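Local atomic coordinates of thiamine-phosphate synthase (Pyrococcus furiosus, PDB entry 1XI3), a protein that probably condenses a thiazole phosphate with a pyrimidine pyrophosphate, using magnesium, to form thiamine monophosphate in thiamine biosynthesis. Residues A[73-76]-A[81-84]. Residues are numbered along the deposited sequence; the frame is centred on the assembly and turned at random.
Sequences FFVD and VALA
Val75 reaches out from strand 72-76 toward helix 79-85 and sets one methyl, CG1, against Val81 and the other, CG2, chiefly against Ala82. The first branch, CG1, lies anti to the backbone N (chi1 179°) and goes to Val81, where its counterpart has the same setting; the two meet methyl to methyl, Val75 CG1 to Val81 CG1 at 4.2 Å, with the side chains crossing at about a right angle. Val81 CG1 faces both methyls of Val75, with CG1 the nearer. The other branch settles against the helix backbone itself, Val75 CG2 lying 3.9 Å from Ala82 CA and 4.1 Å from Ala82 N. Alanine's single methyl comes in beside the stem of the valine, with Ala82 CB 4.1 Å from Val75 CB and the same distance from Val75 CG2. The small alanine is consistent with the close approach, 5.6 Å between Val75 CA and Ala82 CA. No hydrogen bond crosses between the segments; the join is apolar and buried, and its spacings are relaxed van der Waals ones. Val81 also packs on Met45 and Met55, while Ala82 leans on Leu109. Along the strand, Phe74 faces away from the helix and meets the rings of Tyr18 and Tyr131. One residue beyond Val75, Asp76 is predicted to bind the pyrimidine pyrophosphate substrate. The arrangement is that of a beta-alpha unit in a TIM barrel: strand 72-76 carries its valine outward onto helix 79-85, which leads on to the parallel strand 89-92.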
loop_
_atom_site.group_PDB
_atom_site.type_symbol
_atom_site.label_atom_id
_atom_site.label_comp_id
_atom_site.label_asym_id
_atom_site.label_seq_id
_atom_site.Cartn_x
_atom_site.Cartn_y
_atom_site.Cartn_z
ATOM N N PHE A 73 1.498 -7.251 -16.726
ATOM C CA PHE A 73 0.620 -6.921 -15.599
ATOM C C PHE A 73 1.245 -5.870 -14.693
ATOM O O PHE A 73 2.343 -6.065 -14.135
ATOM C CB PHE A 73 0.306 -8.161 -14.781
ATOM C CG PHE A 73 -0.656 -7.936 -13.675
ATOM C CD1 PHE A 73 -1.794 -7.150 -13.867
ATOM C CD2 PHE A 73 -0.446 -8.492 -12.430
ATOM C CE1 PHE A 73 -2.673 -6.906 -12.791
ATOM C CE2 PHE A 73 -1.400 -8.261 -11.354
ATOM C CZ PHE A 73 -2.489 -7.485 -11.592
ATOM N N PHE A 74 0.525 -4.742 -14.553
ATOM C CA PHE A 74 0.947 -3.636 -13.717
ATOM C C PHE A 74 -0.072 -3.385 -12.664
ATOM O O PHE A 74 -1.259 -3.618 -12.872
ATOM C CB PHE A 74 1.040 -2.349 -14.586
ATOM C CG PHE A 74 2.096 -2.457 -15.621
ATOM C CD1 PHE A 74 3.431 -2.262 -15.285
ATOM C CD2 PHE A 74 1.776 -2.890 -16.911
ATOM C CE1 PHE A 74 4.426 -2.439 -16.265
ATOM C CE2 PHE A 74 2.764 -3.038 -17.873
ATOM C CZ PHE A 74 4.073 -2.838 -17.535
ATOM N N VAL A 75 0.398 -2.876 -11.524
ATOM C CA VAL A 75 -0.479 -2.376 -10.473
ATOM C C VAL A 75 -0.312 -0.854 -10.356
ATOM O O VAL A 75 0.808 -0.366 -10.303
ATOM C CB VAL A 75 -0.175 -3.053 -9.110
ATOM C CG1 VAL A 75 -1.090 -2.511 -8.024
ATOM C CG2 VAL A 75 -0.346 -4.562 -9.246
ATOM N N ASP A 76 -1.438 -0.131 -10.287
ATOM C CA ASP A 76 -1.390 1.325 -10.062
ATOM C C ASP A 76 -1.010 1.595 -8.602
ATOM O O ASP A 76 -1.617 0.991 -7.704
ATOM C CB ASP A 76 -2.722 1.974 -10.347
ATOM C CG ASP A 76 -2.629 3.483 -10.308
ATOM O OD1 ASP A 76 -3.468 4.079 -9.635
ATOM O OD2 ASP A 76 -1.698 4.028 -10.915
ATOM N N VAL A 81 1.512 -4.420 -3.231
ATOM C CA VAL A 81 0.644 -5.331 -3.977
ATOM C C VAL A 81 1.372 -5.910 -5.199
ATOM O O VAL A 81 1.341 -7.107 -5.425
ATOM C CB VAL A 81 -0.653 -4.657 -4.351
ATOM C CG1 VAL A 81 -1.519 -5.581 -5.240
ATOM C CG2 VAL A 81 -1.429 -4.263 -3.069
ATOM N N ALA A 82 2.046 -5.042 -5.951
ATOM C CA ALA A 82 2.819 -5.454 -7.114
ATOM C C ALA A 82 3.822 -6.534 -6.717
ATOM O O ALA A 82 3.943 -7.546 -7.379
ATOM C CB ALA A 82 3.513 -4.261 -7.753
ATOM N N LEU A 83 4.531 -6.313 -5.620
ATOM C CA LEU A 83 5.531 -7.318 -5.202
ATOM C C LEU A 83 4.843 -8.630 -4.793
ATOM O O LEU A 83 5.294 -9.734 -5.177
ATOM C CB LEU A 83 6.363 -6.784 -4.050
ATOM C CG LEU A 83 7.358 -5.673 -4.400
ATOM C CD1 LEU A 83 7.928 -5.120 -3.109
ATOM C CD2 LEU A 83 8.483 -6.174 -5.271
ATOM N N ALA A 84 3.783 -8.513 -4.006
ATOM C CA ALA A 84 3.111 -9.688 -3.416
ATOM C C ALA A 84 2.512 -10.582 -4.508
ATOM O O ALA A 84 2.517 -11.804 -4.365
ATOM C CB ALA A 84 2.062 -9.291 -2.503
#